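Local coordinates for molybdopterin biosynthesis moeA protein (Pyrococcus horikoshii, PDB 1WU2) that probably takes part in molybdenum cofactor biosynthesis, where MoeA proteins act on molybdopterin at the metal-insertion step, at residues Q217-K222 / A305-F310; F345-Y350 / L366-A371. One frame throughout, in Å; residues are numbered along the deposited sequence.

In the fold
Contact 1 joins two helices in the range of the probable molybdopterin-binding domain. Contact 2 sets a short helix against a strand in the C-terminal region (domain IV). Their centres are about 15 Å apart. They follow one another along the chain: contact 1 closes before contact 2 opens. F345 links them directly. Its ring packs on helix 300-319, with CD1 3.4 Å from A305 CB and CD2 3.8 Å from L309 CD1. Helix 300-319 therefore faces helix 212-222 through F307 and strand 343-351 through A305 and L309. Both contacts also touch the second subunit.

Contact 1: residues Q217-K222 / A305-F310; sequences QGLVEK and AQFNLF
F307 carries this contact, laying its ring against L219 and the CG2 methyl of V220. With chi1 at 179°, CG lies opposite the backbone N, and the ring reaches helix 212-222. The backbones themselves stay well apart, with L219 CA 8.1 Å from F307 CA, and the ring spans most of that separation. L219 CB sits over one ring face, 3.8 Å from the ring centroid and 16° off the normal. This is a CH-pi contact. It is offset toward the rim, and CB is 3.6 Å from F307 CZ. The rest of the leucine runs back along the phenylalanine, in the opposite sense. Its two methyls divide there. L219 CD1 comes to 4.1 Å from F307 CG, near the root of the ring. L219 CD2 lies beside one flank, 4.2 Å from both F307 CD2 and F307 CE2. The backbone is close as well, with L219 O 3.3 Å from F307 CZ. The V220 and F307 side chains cross at about a right angle; V220 CG2 is 4.1 Å from F307 CE1. V220 also packs on P227, and L219 on P163 of the second subunit.

The turn at 307-310 is wider than an alpha turn, of the pi type. At its end F310 stacks on F287 and meets Y10 edge-to-face. Helix 212-222 leads into strand 226-233, and helix 300-319 follows strand 293-295. This buried helix-helix packing beside a largely parallel sheet is consistent with the layered alpha/beta fold of the molybdopterin-binding domain.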
# COMPACT_ATOMS: atom_id res chain seq x y z
N GLN A 217 11.41 -8.05 -9.50
CA GLN A 217 11.15 -9.01 -8.43
C GLN A 217 10.27 -8.37 -7.36
O GLN A 217 9.24 -8.91 -6.99
CB GLN A 217 12.45 -9.52 -7.80
CG GLN A 217 13.16 -10.57 -8.64
CD GLN A 217 14.62 -10.73 -8.27
OE1 GLN A 217 14.95 -11.29 -7.22
NE2 GLN A 217 15.51 -10.23 -9.13
N GLY A 218 10.67 -7.20 -6.89
CA GLY A 218 9.90 -6.45 -5.91
C GLY A 218 8.52 -6.05 -6.39
O GLY A 218 7.57 -6.09 -5.63
N LEU A 219 8.42 -5.66 -7.66
CA LEU A 219 7.17 -5.16 -8.23
C LEU A 219 6.15 -6.29 -8.38
O LEU A 219 4.96 -6.10 -8.15
CB LEU A 219 7.41 -4.48 -9.58
CG LEU A 219 8.02 -3.07 -9.57
CD1 LEU A 219 8.53 -2.70 -10.95
CD2 LEU A 219 7.00 -2.05 -9.08
N VAL A 220 6.65 -7.47 -8.76
CA VAL A 220 5.81 -8.65 -8.90
C VAL A 220 5.33 -9.11 -7.53
O VAL A 220 4.18 -9.51 -7.38
CB VAL A 220 6.57 -9.80 -9.63
CG1 VAL A 220 5.83 -11.13 -9.49
CG2 VAL A 220 6.75 -9.46 -11.10
N GLU A 221 6.21 -9.05 -6.53
CA GLU A 221 5.86 -9.44 -5.15
C GLU A 221 4.89 -8.43 -4.54
O GLU A 221 4.04 -8.80 -3.72
CB GLU A 221 7.12 -9.56 -4.28
CG GLU A 221 8.01 -10.75 -4.65
CD GLU A 221 9.39 -10.71 -4.00
OE1 GLU A 221 9.91 -9.61 -3.71
OE2 GLU A 221 9.98 -11.80 -3.79
N LYS A 222 5.00 -7.17 -4.93
CA LYS A 222 4.08 -6.13 -4.47
C LYS A 222 2.68 -6.39 -5.02
O LYS A 222 1.69 -6.12 -4.34
CB LYS A 222 4.57 -4.75 -4.91
CG LYS A 222 3.69 -3.58 -4.46
CD LYS A 222 4.17 -2.26 -5.04
CE LYS A 222 3.28 -1.12 -4.59
NZ LYS A 222 3.80 0.21 -5.03
N ALA A 305 7.06 2.04 -16.22
CA ALA A 305 5.85 2.49 -16.90
C ALA A 305 5.14 1.32 -17.58
O ALA A 305 3.91 1.23 -17.57
CB ALA A 305 6.18 3.56 -17.91
N GLN A 306 5.92 0.41 -18.17
CA GLN A 306 5.36 -0.77 -18.81
C GLN A 306 4.75 -1.73 -17.79
O GLN A 306 3.76 -2.40 -18.09
CB GLN A 306 6.43 -1.49 -19.62
CG GLN A 306 6.74 -0.81 -20.95
CD GLN A 306 7.96 -1.38 -21.63
OE1 GLN A 306 8.69 -2.19 -21.06
NE2 GLN A 306 8.20 -0.95 -22.87
N PHE A 307 5.32 -1.78 -16.59
CA PHE A 307 4.81 -2.67 -15.56
C PHE A 307 3.48 -2.14 -15.02
O PHE A 307 2.52 -2.89 -14.91
CB PHE A 307 5.81 -2.83 -14.41
CG PHE A 307 5.31 -3.73 -13.31
CD1 PHE A 307 5.57 -5.09 -13.34
CD2 PHE A 307 4.55 -3.22 -12.28
CE1 PHE A 307 5.09 -5.92 -12.34
CE2 PHE A 307 4.07 -4.04 -11.28
CZ PHE A 307 4.33 -5.39 -11.31
N ASN A 308 3.44 -0.85 -14.70
CA ASN A 308 2.23 -0.23 -14.17
C ASN A 308 1.07 -0.18 -15.16
O ASN A 308 -0.09 -0.32 -14.77
CB ASN A 308 2.55 1.18 -13.66
CG ASN A 308 3.18 1.16 -12.28
OD1 ASN A 308 2.49 1.01 -11.28
ND2 ASN A 308 4.51 1.31 -12.23
N LEU A 309 1.39 -0.02 -16.44
CA LEU A 309 0.37 0.14 -17.48
C LEU A 309 -0.13 -1.20 -18.04
O LEU A 309 -1.21 -1.25 -18.62
CB LEU A 309 0.88 1.02 -18.63
CG LEU A 309 1.09 2.50 -18.29
CD1 LEU A 309 1.84 3.21 -19.39
CD2 LEU A 309 -0.23 3.20 -18.03
N PHE A 310 0.65 -2.27 -17.87
CA PHE A 310 0.29 -3.57 -18.44
C PHE A 310 0.34 -4.68 -17.40
O PHE A 310 -0.69 -5.26 -17.06
CB PHE A 310 1.22 -3.91 -19.61
CG PHE A 310 0.97 -3.09 -20.84
CD1 PHE A 310 1.91 -2.17 -21.28
CD2 PHE A 310 -0.20 -3.24 -21.56
CE1 PHE A 310 1.68 -1.42 -22.42
CE2 PHE A 310 -0.44 -2.48 -22.70
CZ PHE A 310 0.50 -1.58 -23.13

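Contact 2: residues F345-Y350 / L366-A371; sequences FIKIYY and LSSLLA
The aliphatic part of K347 meets S368 and L369 on the short helix. K347 CD is 3.8 Å from the L369 CD1 methyl. K347 CE is 3.7 Å from S368 OG, a packing contact with the methylene. The bend at chi3 (-80°) turns CE toward S368, and chi4 (-65°) then turns NZ aside. L369 has its CB turned away from the strand, but its far end comes back to reach the lysine. Cut back to alanine, K347 would lose CD and CE, which is likely to leave a gap beside S368 OG and L369 CD1.

Y349 meets the backbone oxygen of A371, the last residue of 366-371. Its CD2 lies 3.3 Å from A371 O, and its CB is 3.6 Å from the same oxygen. A371 O meets the ring obliquely, neither over its face nor at its edge. The backbones come nearest here, with Y349 CA 6.9 Å from A371 CA.

Strand 343-351 is paired antiparallel with both 354-357 and 374-378, and the helix lies in the connection between those two neighbours. The contact thus packs a connecting helix on a strand of the mixed, branched sheet of this C-terminal region, domain IV of MoeA. The strand and helix axes approach to 8.4 Å and run at 41° to each other.

Several residues hold the helix in place. S372 OG bonds to both S368 O and L369 O. V301 of helix 300-319 touches both K347 and S368. The second subunit grips the helix too: its D147 bonds S367 OG, its Q164 bonds L369 O, and its R162 bonds L370 O.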
# COMPACT_ATOMS: atom_id res chain seq x y z
N PHE A 345 2.99 8.53 -19.82
CA PHE A 345 3.17 8.09 -18.44
C PHE A 345 4.05 9.15 -17.77
O PHE A 345 5.24 9.25 -18.06
CB PHE A 345 3.83 6.71 -18.40
CG PHE A 345 3.96 6.12 -17.02
CD1 PHE A 345 5.12 6.30 -16.28
CD2 PHE A 345 2.94 5.35 -16.48
CE1 PHE A 345 5.25 5.74 -15.01
CE2 PHE A 345 3.06 4.79 -15.22
CZ PHE A 345 4.22 4.99 -14.48
N ILE A 346 3.45 9.94 -16.90
CA ILE A 346 4.12 11.09 -16.28
C ILE A 346 4.32 10.84 -14.81
O ILE A 346 3.36 10.58 -14.08
CB ILE A 346 3.27 12.37 -16.48
CG1 ILE A 346 3.04 12.66 -17.97
CG2 ILE A 346 3.93 13.56 -15.78
CD1 ILE A 346 4.32 12.81 -18.78
N LYS A 347 5.57 10.92 -14.36
CA LYS A 347 5.90 10.70 -12.96
C LYS A 347 5.57 11.95 -12.14
O LYS A 347 5.92 13.06 -12.53
CB LYS A 347 7.38 10.32 -12.82
CG LYS A 347 7.74 9.00 -13.49
CD LYS A 347 9.22 8.90 -13.82
CE LYS A 347 9.59 9.65 -15.10
NZ LYS A 347 8.95 9.07 -16.33
N ILE A 348 4.90 11.74 -11.01
CA ILE A 348 4.40 12.80 -10.15
C ILE A 348 4.87 12.60 -8.72
O ILE A 348 4.87 11.48 -8.23
CB ILE A 348 2.85 12.76 -10.16
CG1 ILE A 348 2.28 13.00 -11.57
CG2 ILE A 348 2.26 13.74 -9.13
CD1 ILE A 348 2.58 14.37 -12.14
N TYR A 349 5.27 13.67 -8.04
CA TYR A 349 5.37 13.63 -6.58
C TYR A 349 4.17 14.35 -5.99
O TYR A 349 4.04 15.57 -6.12
CB TYR A 349 6.66 14.25 -6.04
CG TYR A 349 6.84 13.95 -4.56
CD1 TYR A 349 6.51 14.89 -3.59
CD2 TYR A 349 7.32 12.72 -4.14
CE1 TYR A 349 6.66 14.60 -2.23
CE2 TYR A 349 7.48 12.42 -2.80
CZ TYR A 349 7.14 13.37 -1.84
OH TYR A 349 7.31 13.06 -0.51
N TYR A 350 3.29 13.58 -5.37
CA TYR A 350 2.08 14.10 -4.74
C TYR A 350 2.31 14.37 -3.26
O TYR A 350 2.70 13.48 -2.51
CB TYR A 350 0.94 13.09 -4.90
CG TYR A 350 -0.29 13.48 -4.12
CD1 TYR A 350 -1.19 14.42 -4.62
CD2 TYR A 350 -0.55 12.93 -2.87
CE1 TYR A 350 -2.31 14.80 -3.90
CE2 TYR A 350 -1.66 13.30 -2.14
CZ TYR A 350 -2.54 14.23 -2.66
OH TYR A 350 -3.65 14.59 -1.94
N LEU A 366 17.31 6.12 -13.41
CA LEU A 366 16.50 5.63 -12.30
C LEU A 366 16.08 6.65 -11.22
O LEU A 366 15.10 6.41 -10.51
CB LEU A 366 17.29 4.49 -11.64
CG LEU A 366 16.61 3.38 -10.83
CD1 LEU A 366 16.82 3.66 -9.36
CD2 LEU A 366 15.14 3.19 -11.15
N SER A 367 16.79 7.76 -11.09
CA SER A 367 16.54 8.71 -9.99
C SER A 367 15.17 9.40 -10.03
O SER A 367 14.67 9.82 -8.99
CB SER A 367 17.64 9.77 -9.90
OG SER A 367 17.70 10.55 -11.08
N SER A 368 14.59 9.54 -11.22
CA SER A 368 13.26 10.12 -11.37
C SER A 368 12.17 9.20 -10.79
O SER A 368 11.17 9.67 -10.26
CB SER A 368 12.96 10.44 -12.84
OG SER A 368 12.93 9.27 -13.62
N LEU A 369 12.39 7.89 -10.90
CA LEU A 369 11.57 6.89 -10.21
C LEU A 369 11.64 7.02 -8.69
O LEU A 369 10.64 6.82 -8.00
CB LEU A 369 12.02 5.47 -10.61
CG LEU A 369 11.16 4.69 -11.61
CD1 LEU A 369 10.73 5.55 -12.78
CD2 LEU A 369 11.95 3.47 -12.08
N LEU A 370 12.83 7.34 -8.17
CA LEU A 370 13.02 7.51 -6.73
C LEU A 370 12.31 8.76 -6.19
O LEU A 370 11.75 8.75 -5.10
CB LEU A 370 14.52 7.58 -6.38
CG LEU A 370 15.20 6.28 -5.97
CD1 LEU A 370 14.88 5.14 -6.93
CD2 LEU A 370 16.71 6.49 -5.88
N ALA A 371 12.34 9.84 -6.97
CA ALA A 371 11.79 11.13 -6.55
C ALA A 371 10.28 11.23 -6.75
O ALA A 371 9.67 12.21 -6.33
CB ALA A 371 12.50 12.27 -7.29